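Side-chain contacts in endo-N-acetyl-beta-D-glucosaminidase (PDB 4AC1), which cleaves within the chitobiose core of N-linked glycans as a family 18 glycoside hydrolase, deglycosylating the cellulases of Hypocrea jecorina: residues L161-N166 against S171-Q176; H35-S40 against W185-F190; R137-L142 against F150-A155. One frame throughout, in Å; residues are numbered along the deposited sequence.

Interaction 1. Residues L161-N166 against S171-Q176; sequences LEDSSN and SYTALQ. With ZN (zinc ion), chain I.
Leu161 and Tyr172 mark the closest backbone approach, 6.3 Å between their CA atoms, where an irregular loop folds back on the start of a helix. The loop follows strand 151-154 of the TIM barrel, and helix 172-179 begins with a side-chain N-cap: Ala174 N donates to Ser171 OG at 3.0 Å with an N-H...O angle of 172°. Leu161 brings methyl CD2 to Tyr172 CB, 3.5 Å away, and on to the root of the ring, so the apolar part of the contact lies at the CB end of the tyrosine. Asn166 approaches farther along the ring. Its CG is anti to the backbone N (chi1 179°), which carries the amide across the gap and sets OD1 at the edge of the ring, in its plane, 3.4 Å from Tyr172 CE1. Amide and ring planes differ by 62°. The amide is gripped at both ends, OD1 accepting from Ser168 N and ND2 donating to Phe170 O, while Tyr172 OH bonds to Ser168 OG. A leucine in place of Tyr172 would probably leave Ser168 OG without this partner and open a gap beside the Asn166 amide. At the outer end Asp163 and Asn209 bind zinc together with four waters; Asp163 OD2 is 2.1 Å from the metal, and OD1 accepts from zinc-bound water 2 at 2.6 Å.

Interaction 2. Residues H35-S40 against W185-F190; sequences HLIVCS and WYNTQF
Across the interior of the eight-stranded TIM barrel of this GH18 enzyme, His35 on strand 35-42 meets Trp185 on strand 185-189. The strands are not neighbours in the sheet: even at the nearest backbone pair, the CA atoms of Ile37 and Asn187 are 10.9 Å apart, so side chains alone span the core. The two rings approach from opposite sides of the barrel in a T-shaped (edge-to-face) stack, centroid of the histidine ring to centroid of the tryptophan six-membered ring 4.7 Å, planes at 63°. CH2 of Trp185 is the atom that presses on the imidazole face, displaced toward its rim and lying 3.4 Å from His35 NE2. Trp185 CG lies between the backbone N and the carbonyl carbon (chi1 74°), and from there the indole reaches across to His35 while NE1 faces Asn187. Asn187 in turn points toward Ile37, whose CD1 stands 4.2 Å from Asn187 ND2; a weak hydrogen bond links that ND2 to Asp123, which with Asp125 and Glu127 fits the DxDxE signature of the family. Trp185 NE1 donates to Asn187 OD1 at 2.8 Å, in the plane of the indole but with the donor 53° above the carbonyl plane of the amide.

Interaction 3. Residues R137-L142 against F150-A155; sequences RLIARL and FLITLA
Ile152, Ile139 and Leu142 carry most of the buried surface in this contact, in which helix 132-146 lies on strand 151-154. The pair forms the second half of a beta-alpha-beta unit, strand 121-125, helix, strand 151-154, the repeating element of the TIM barrel. Helix and strand run nearly antiparallel, as that connection requires: their N-to-C directions are 166° apart, with a closest axis approach of 9.9 Å. The backbones come nearest where Ile139 CA and Ile152 CA are 7.4 Å apart.

Ile152 stands at the centre. Its CG1 branch leaves anti to the carbonyl carbon (chi1 -59°) and continues fully extended, which carries CD1 to the helix surface near Ile139 and Leu142. There CD1 rests against Leu142 CB at 3.7 Å and also against the helix backbone, 3.9 Å from Ile139 O. The shorter branch makes a looser meeting, Ile152 CG2 to Ile139 CG2 at 4.3 Å. Ile139 sends its long branch up the strand instead: its CD1 and Leu154 CD1 reach toward each other tip to tip, 3.8 Å apart. Leu154 itself starts off beside the helix rather than at it, and only its end closes in.

Neighbouring helices and the adjacent strand continue the packing. Tyr107 of helix 100-116 touches Leu142, Leu124 of strand 121-125 touches Ile152, and Leu175 of helix 172-179 meets both Ile139 and Leu154. All four touching residues are buried, and the side-chain groups that meet are methyls and methylenes. The packing therefore depends on shape fit and exclusion of water rather than on polar pairing across the two segments.

How the interactions relate
The three contacts are connected parts of one barrel. Interactions 2 and 3 lie on neighbouring strands, centres 13 Å apart, with probable hydrogen bonds from Asn187 N to Leu154 O (2.7 Å) and from Gln189 NE2 to Ala155 O (2.9 Å). Gln189 also binds a zinc ion with Glu127. Interaction 1 adds the next helix: Leu175 CD1 packs 3.6 Å from Ile139 CD1 of interaction 3, and Gln176 OE1 meets Tyr186 OH of interaction 2 at 2.7 Å. Side chains of Tyr172, Asn187 and Leu154 each lie about 7 Å from that of Asp125, so each contact has one side chain near this acid of the DxDxE signature, whereas the Asp163 zinc sits at the periphery.

Interaction 1. Residues L161-N166 against S171-Q176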
loop_
_atom_site.group_PDB
_atom_site.type_symbol
_atom_site.label_atom_id
_atom_site.label_comp_id
_atom_site.label_asym_id
_atom_site.label_seq_id
_atom_site.Cartn_x
_atom_site.Cartn_y
_atom_site.Cartn_z
ATOM N N LEU A 161 -1.040 10.096 -11.571
ATOM C CA LEU A 161 -0.620 11.334 -10.907
ATOM C C LEU A 161 0.010 12.322 -11.896
ATOM O O LEU A 161 0.518 13.380 -11.504
ATOM C CB LEU A 161 0.344 11.035 -9.759
ATOM C CG LEU A 161 -0.147 10.076 -8.669
ATOM C CD1 LEU A 161 0.842 10.038 -7.528
ATOM C CD2 LEU A 161 -1.548 10.417 -8.186
ATOM N N GLU A 162 -0.040 11.950 -13.179
ATOM C CA GLU A 162 0.496 12.739 -14.296
ATOM C C GLU A 162 -0.573 13.002 -15.359
ATOM O O GLU A 162 -0.250 13.099 -16.549
ATOM C CB GLU A 162 1.666 11.995 -14.939
ATOM C CG GLU A 162 2.814 11.712 -13.985
ATOM C CD GLU A 162 3.789 10.682 -14.529
ATOM O OE1 GLU A 162 3.506 9.468 -14.462
ATOM O OE2 GLU A 162 4.850 11.081 -15.048
ATOM N N ASP A 163 -1.834 13.110 -14.948
ATOM C CA ASP A 163 -2.941 13.420 -15.867
ATOM C C ASP A 163 -3.119 12.381 -16.983
ATOM O O ASP A 163 -3.569 12.712 -18.092
ATOM C CB ASP A 163 -2.780 14.835 -16.465
ATOM C CG ASP A 163 -2.517 15.900 -15.408
ATOM O OD1 ASP A 163 -3.184 15.874 -14.351
ATOM O OD2 ASP A 163 -1.644 16.776 -15.638
ATOM N N SER A 164 -2.783 11.126 -16.693
ATOM C CA SER A 164 -2.759 10.085 -17.715
ATOM C C SER A 164 -3.349 8.751 -17.207
ATOM O O SER A 164 -4.211 8.740 -16.324
ATOM C CB SER A 164 -1.334 9.934 -18.250
ATOM O OG SER A 164 -1.293 9.130 -19.411
ATOM N N SER A 165 -2.890 7.637 -17.779
ATOM C CA SER A 165 -3.483 6.328 -17.539
ATOM C C SER A 165 -3.723 6.040 -16.073
ATOM O O SER A 165 -2.833 6.224 -15.240
ATOM C CB SER A 165 -2.623 5.226 -18.146
ATOM O OG SER A 165 -2.393 5.510 -19.509
ATOM N N ASN A 166 -4.929 5.556 -15.786
ATOM C CA ASN A 166 -5.432 5.452 -14.423
ATOM C C ASN A 166 -6.370 4.258 -14.335
ATOM O O ASN A 166 -7.214 4.049 -15.210
ATOM C CB ASN A 166 -6.164 6.763 -14.104
ATOM C CG ASN A 166 -6.789 6.810 -12.712
ATOM O OD1 ASN A 166 -6.455 6.037 -11.806
ATOM N ND2 ASN A 166 -7.705 7.759 -12.539
ATOM N N SER A 171 -10.402 11.168 -10.436
ATOM C CA SER A 171 -9.210 11.985 -10.602
ATOM C C SER A 171 -8.409 12.092 -9.297
ATOM O O SER A 171 -8.944 12.498 -8.261
ATOM C CB SER A 171 -9.600 13.380 -11.097
ATOM O OG SER A 171 -8.509 14.270 -10.928
ATOM N N TYR A 172 -7.118 11.763 -9.356
ATOM C CA TYR A 172 -6.251 11.908 -8.193
ATOM C C TYR A 172 -5.900 13.363 -7.915
ATOM O O TYR A 172 -5.624 13.714 -6.778
ATOM C CB TYR A 172 -4.991 11.053 -8.340
ATOM C CG TYR A 172 -5.262 9.603 -8.021
ATOM C CD1 TYR A 172 -5.681 8.722 -9.021
ATOM C CD2 TYR A 172 -5.131 9.112 -6.718
ATOM C CE1 TYR A 172 -5.964 7.402 -8.743
ATOM C CE2 TYR A 172 -5.419 7.786 -6.420
ATOM C CZ TYR A 172 -5.824 6.938 -7.444
ATOM O OH TYR A 172 -6.101 5.623 -7.155
ATOM N N THR A 173 -5.895 14.215 -8.941
ATOM C CA THR A 173 -5.640 15.632 -8.677
ATOM C C THR A 173 -6.854 16.263 -8.001
ATOM O O THR A 173 -6.686 17.034 -7.063
ATOM C CB THR A 173 -5.246 16.438 -9.912
ATOM O OG1 THR A 173 -6.186 16.174 -10.948
ATOM C CG2 THR A 173 -3.827 16.085 -10.380
ATOM N N ALA A 174 -8.069 15.903 -8.413
ATOM C CA ALA A 174 -9.271 16.381 -7.718
ATOM C C ALA A 174 -9.286 15.865 -6.277
ATOM O O ALA A 174 -9.563 16.623 -5.346
ATOM C CB ALA A 174 -10.519 15.946 -8.449
ATOM N N LEU A 175 -9.005 14.572 -6.092
ATOM C CA LEU A 175 -8.931 13.982 -4.748
ATOM C C LEU A 175 -7.923 14.699 -3.853
ATOM O O LEU A 175 -8.214 14.997 -2.681
ATOM C CB LEU A 175 -8.589 12.494 -4.832
ATOM C CG LEU A 175 -8.537 11.719 -3.513
ATOM C CD1 LEU A 175 -9.888 11.712 -2.838
ATOM C CD2 LEU A 175 -8.058 10.299 -3.760
ATOM N N GLN A 176 -6.734 14.971 -4.390
ATOM C CA GLN A 176 -5.714 15.666 -3.612
ATOM C C GLN A 176 -6.231 17.044 -3.185
ATOM O O GLN A 176 -6.028 17.463 -2.038
ATOM C CB GLN A 176 -4.382 15.763 -4.384
ATOM C CG GLN A 176 -3.343 16.727 -3.787
ATOM C CD GLN A 176 -2.878 16.351 -2.389
ATOM O OE1 GLN A 176 -2.655 15.174 -2.082
ATOM N NE2 GLN A 176 -2.693 17.352 -1.542
HETATM ZN ZN ZN I . -1.596 18.580 -14.501
HETATM O O HOH W 1 -5.624 14.139 -12.616
HETATM O O HOH W 2 -3.202 18.326 -13.374
HETATM O O HOH W 3 -2.704 19.459 -15.987
HETATM O O HOH W 4 0.171 19.078 -15.682
HETATM O O HOH W 5 -1.421 20.346 -13.745
#

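Interaction 2. Residues H35-S40 against W185-F190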
loop_
_atom_site.group_PDB
_atom_site.type_symbol
_atom_site.label_atom_id
_atom_site.label_comp_id
_atom_site.label_asym_id
_atom_site.label_seq_id
_atom_site.Cartn_x
_atom_site.Cartn_y
_atom_site.Cartn_z
ATOM N N HIS A 35 6.295 0.387 7.716
ATOM C CA HIS A 35 4.902 -0.010 7.532
ATOM C C HIS A 35 4.804 -1.390 6.923
ATOM O O HIS A 35 5.516 -1.681 5.956
ATOM C CB HIS A 35 4.191 0.986 6.602
ATOM C CG HIS A 35 4.180 2.378 7.131
ATOM N ND1 HIS A 35 5.257 3.228 7.000
ATOM C CD2 HIS A 35 3.254 3.042 7.860
ATOM C CE1 HIS A 35 4.986 4.368 7.612
ATOM N NE2 HIS A 35 3.780 4.275 8.146
ATOM N N LEU A 36 3.888 -2.208 7.439
ATOM C CA LEU A 36 3.584 -3.516 6.881
ATOM C C LEU A 36 2.105 -3.463 6.507
ATOM O O LEU A 36 1.263 -3.184 7.387
ATOM C CB LEU A 36 3.859 -4.622 7.911
ATOM C CG LEU A 36 3.785 -6.108 7.503
ATOM C CD1 LEU A 36 2.361 -6.606 7.255
ATOM C CD2 LEU A 36 4.709 -6.460 6.322
ATOM N N ILE A 37 1.785 -3.709 5.233
ATOM C CA ILE A 37 0.409 -3.624 4.746
ATOM C C ILE A 37 -0.135 -5.033 4.472
ATOM O O ILE A 37 0.265 -5.694 3.505
ATOM C CB ILE A 37 0.275 -2.700 3.496
ATOM C CG1 ILE A 37 0.854 -1.307 3.796
ATOM C CG2 ILE A 37 -1.200 -2.593 3.080
ATOM C CD1 ILE A 37 0.743 -0.303 2.656
ATOM N N VAL A 38 -1.019 -5.487 5.363
ATOM C CA VAL A 38 -1.691 -6.785 5.239
ATOM C C VAL A 38 -2.784 -6.640 4.183
ATOM O O VAL A 38 -3.599 -5.718 4.246
ATOM C CB VAL A 38 -2.291 -7.234 6.588
ATOM C CG1 VAL A 38 -3.096 -8.538 6.441
ATOM C CG2 VAL A 38 -1.169 -7.410 7.613
ATOM N N CYS A 39 -2.804 -7.554 3.221
ATOM C CA CYS A 39 -3.679 -7.416 2.061
ATOM C C CYS A 39 -3.937 -8.783 1.412
ATOM O O CYS A 39 -3.264 -9.747 1.758
ATOM C CB CYS A 39 -3.057 -6.443 1.046
ATOM S SG CYS A 39 -1.436 -6.923 0.381
ATOM N N SER A 40 -4.894 -8.895 0.487
ATOM C CA SER A 40 -5.846 -7.850 0.122
ATOM C C SER A 40 -7.204 -8.133 0.737
ATOM O O SER A 40 -7.774 -9.214 0.562
ATOM C CB SER A 40 -6.000 -7.756 -1.393
ATOM O OG SER A 40 -4.770 -7.415 -2.009
ATOM N N TRP A 185 -0.204 9.490 2.286
ATOM C CA TRP A 185 0.687 9.364 1.131
ATOM C C TRP A 185 0.063 8.496 0.049
ATOM O O TRP A 185 -0.995 7.876 0.258
ATOM C CB TRP A 185 2.092 8.842 1.517
ATOM C CG TRP A 185 2.168 7.379 1.847
ATOM C CD1 TRP A 185 2.341 6.350 0.964
ATOM C CD2 TRP A 185 2.087 6.780 3.151
ATOM N NE1 TRP A 185 2.365 5.151 1.623
ATOM C CE2 TRP A 185 2.225 5.386 2.968
ATOM C CE3 TRP A 185 1.906 7.280 4.452
ATOM C CZ2 TRP A 185 2.165 4.481 4.027
ATOM C CZ3 TRP A 185 1.867 6.381 5.506
ATOM C CH2 TRP A 185 1.992 4.992 5.284
ATOM N N TYR A 186 0.738 8.480 -1.100
ATOM C CA TYR A 186 0.351 7.698 -2.258
ATOM C C TYR A 186 1.401 6.619 -2.515
ATOM O O TYR A 186 2.579 6.926 -2.759
ATOM C CB TYR A 186 0.204 8.614 -3.481
ATOM C CG TYR A 186 -0.810 9.728 -3.298
ATOM C CD1 TYR A 186 -2.166 9.495 -3.526
ATOM C CD2 TYR A 186 -0.413 11.014 -2.905
ATOM C CE1 TYR A 186 -3.100 10.492 -3.345
ATOM C CE2 TYR A 186 -1.360 12.033 -2.726
ATOM C CZ TYR A 186 -2.693 11.759 -2.965
ATOM O OH TYR A 186 -3.617 12.771 -2.780
ATOM N N ASN A 187 0.971 5.363 -2.420
ATOM C CA ASN A 187 1.795 4.201 -2.747
ATOM C C ASN A 187 1.815 4.093 -4.257
ATOM O O ASN A 187 0.968 3.434 -4.864
ATOM C CB ASN A 187 1.172 2.952 -2.129
ATOM C CG ASN A 187 1.286 2.942 -0.629
ATOM O OD1 ASN A 187 2.395 2.945 -0.085
ATOM N ND2 ASN A 187 0.136 2.953 0.053
ATOM N N THR A 188 2.771 4.781 -4.868
ATOM C CA THR A 188 2.657 5.076 -6.293
ATOM C C THR A 188 3.283 3.956 -7.118
ATOM O O THR A 188 4.453 3.609 -6.932
ATOM C CB THR A 188 3.241 6.468 -6.607
ATOM O OG1 THR A 188 2.595 7.451 -5.788
ATOM C CG2 THR A 188 2.991 6.869 -8.042
ATOM N N GLN A 189 2.477 3.351 -7.990
ATOM C CA GLN A 189 2.913 2.143 -8.687
ATOM C C GLN A 189 3.724 2.484 -9.945
ATOM O O GLN A 189 3.150 2.784 -11.000
ATOM C CB GLN A 189 1.713 1.248 -9.017
ATOM C CG GLN A 189 0.749 1.048 -7.844
ATOM C CD GLN A 189 -0.275 -0.045 -8.086
ATOM O OE1 GLN A 189 0.061 -1.086 -8.643
ATOM N NE2 GLN A 189 -1.517 0.177 -7.675
ATOM N N PHE A 190 5.054 2.457 -9.811
ATOM C CA PHE A 190 5.982 2.652 -10.936
ATOM C C PHE A 190 6.294 1.304 -11.595
ATOM O O PHE A 190 7.447 0.831 -11.603
ATOM C CB PHE A 190 7.288 3.331 -10.483
ATOM C CG PHE A 190 7.124 4.769 -10.030
ATOM C CD1 PHE A 190 6.739 5.072 -8.720
ATOM C CD2 PHE A 190 7.388 5.820 -10.907
ATOM C CE1 PHE A 190 6.604 6.393 -8.306
ATOM C CE2 PHE A 190 7.260 7.145 -10.502
ATOM C CZ PHE A 190 6.870 7.431 -9.192
#

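Interaction 3. Residues R137-L142 against F150-A155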
loop_
_atom_site.group_PDB
_atom_site.type_symbol
_atom_site.label_atom_id
_atom_site.label_comp_id
_atom_site.label_asym_id
_atom_site.label_seq_id
_atom_site.Cartn_x
_atom_site.Cartn_y
_atom_site.Cartn_z
ATOM N N ARG A 137 -16.108 10.416 -0.366
ATOM C CA ARG A 137 -16.897 10.017 0.788
ATOM C C ARG A 137 -16.153 8.991 1.626
ATOM O O ARG A 137 -16.108 9.103 2.843
ATOM C CB ARG A 137 -18.248 9.451 0.345
ATOM C CG ARG A 137 -19.059 8.831 1.483
ATOM C CD ARG A 137 -20.422 8.338 1.046
ATOM N NE ARG A 137 -20.353 7.277 0.045
ATOM C CZ ARG A 137 -21.415 6.735 -0.545
ATOM N NH1 ARG A 137 -22.631 7.172 -0.243
ATOM N NH2 ARG A 137 -21.264 5.771 -1.446
ATOM N N LEU A 138 -15.578 7.981 0.983
ATOM C CA LEU A 138 -14.923 6.920 1.729
ATOM C C LEU A 138 -13.785 7.447 2.593
ATOM O O LEU A 138 -13.665 7.095 3.762
ATOM C CB LEU A 138 -14.420 5.850 0.766
ATOM C CG LEU A 138 -13.712 4.628 1.350
ATOM C CD1 LEU A 138 -14.563 3.913 2.418
ATOM C CD2 LEU A 138 -13.331 3.685 0.217
ATOM N N ILE A 139 -12.940 8.284 1.998
ATOM C CA ILE A 139 -11.806 8.866 2.706
ATOM C C ILE A 139 -12.278 9.797 3.816
ATOM O O ILE A 139 -11.789 9.717 4.936
ATOM C CB ILE A 139 -10.883 9.610 1.725
ATOM C CG1 ILE A 139 -10.254 8.592 0.775
ATOM C CG2 ILE A 139 -9.817 10.456 2.467
ATOM C CD1 ILE A 139 -9.472 9.176 -0.326
ATOM N N ALA A 140 -13.225 10.687 3.505
ATOM C CA ALA A 140 -13.732 11.606 4.517
ATOM C C ALA A 140 -14.384 10.892 5.702
ATOM O O ALA A 140 -14.215 11.297 6.853
ATOM C CB ALA A 140 -14.704 12.623 3.894
ATOM N N ARG A 141 -15.124 9.830 5.409
ATOM C CA ARG A 141 -15.798 9.045 6.430
ATOM C C ARG A 141 -14.797 8.281 7.301
ATOM O O ARG A 141 -14.934 8.267 8.531
ATOM C CB ARG A 141 -16.827 8.088 5.814
ATOM C CG ARG A 141 -17.538 7.191 6.813
ATOM C CD ARG A 141 -18.353 7.946 7.851
ATOM N NE ARG A 141 -19.059 6.984 8.693
ATOM C CZ ARG A 141 -20.198 6.393 8.346
ATOM N NH1 ARG A 141 -20.778 6.695 7.190
ATOM N NH2 ARG A 141 -20.760 5.504 9.157
ATOM N N LEU A 142 -13.790 7.669 6.668
ATOM C CA LEU A 142 -12.714 7.009 7.426
ATOM C C LEU A 142 -12.019 7.996 8.350
ATOM O O LEU A 142 -11.780 7.701 9.523
ATOM C CB LEU A 142 -11.701 6.368 6.478
ATOM C CG LEU A 142 -12.096 5.020 5.867
ATOM C CD1 LEU A 142 -11.148 4.680 4.730
ATOM C CD2 LEU A 142 -12.095 3.909 6.921
ATOM N N PHE A 150 -4.995 8.087 12.301
ATOM C CA PHE A 150 -5.205 6.876 11.487
ATOM C C PHE A 150 -4.590 7.099 10.105
ATOM O O PHE A 150 -4.716 8.182 9.544
ATOM C CB PHE A 150 -6.693 6.602 11.355
ATOM C CG PHE A 150 -7.020 5.275 10.727
ATOM C CD1 PHE A 150 -6.818 4.088 11.431
ATOM C CD2 PHE A 150 -7.564 5.207 9.448
ATOM C CE1 PHE A 150 -7.127 2.856 10.863
ATOM C CE2 PHE A 150 -7.877 3.967 8.869
ATOM C CZ PHE A 150 -7.651 2.797 9.576
ATOM N N LEU A 151 -3.887 6.103 9.577
ATOM C CA LEU A 151 -3.219 6.271 8.285
ATOM C C LEU A 151 -4.165 5.952 7.145
ATOM O O LEU A 151 -4.790 4.904 7.136
ATOM C CB LEU A 151 -1.948 5.417 8.193
ATOM C CG LEU A 151 -0.874 5.811 9.212
ATOM C CD1 LEU A 151 0.284 4.838 9.141
ATOM C CD2 LEU A 151 -0.390 7.260 9.025
ATOM N N ILE A 152 -4.305 6.878 6.206
ATOM C CA ILE A 152 -5.122 6.651 5.018
ATOM C C ILE A 152 -4.245 6.885 3.804
ATOM O O ILE A 152 -3.698 7.970 3.625
ATOM C CB ILE A 152 -6.371 7.561 4.969
ATOM C CG1 ILE A 152 -7.255 7.329 6.209
ATOM C CG2 ILE A 152 -7.189 7.301 3.696
ATOM C CD1 ILE A 152 -8.485 8.226 6.316
ATOM N N THR A 153 -4.115 5.854 2.970
ATOM C CA THR A 153 -3.299 5.962 1.773
ATOM C C THR A 153 -4.068 5.448 0.560
ATOM O O THR A 153 -5.113 4.810 0.698
ATOM C CB THR A 153 -1.952 5.212 1.942
ATOM O OG1 THR A 153 -2.200 3.815 2.119
ATOM C CG2 THR A 153 -1.210 5.707 3.156
ATOM N N LEU A 154 -3.565 5.768 -0.631
ATOM C CA LEU A 154 -4.071 5.176 -1.864
ATOM C C LEU A 154 -2.889 4.655 -2.652
ATOM O O LEU A 154 -1.747 4.993 -2.343
ATOM C CB LEU A 154 -4.897 6.175 -2.676
ATOM C CG LEU A 154 -6.196 6.622 -2.008
ATOM C CD1 LEU A 154 -5.998 7.911 -1.185
ATOM C CD2 LEU A 154 -7.309 6.749 -3.029
ATOM N N ALA A 155 -3.169 3.854 -3.680
ATOM C CA ALA A 155 -2.135 3.274 -4.523
ATOM C C ALA A 155 -2.388 3.597 -6.005
ATOM O O ALA A 155 -2.616 2.696 -6.814
ATOM C CB ALA A 155 -2.063 1.757 -4.284
#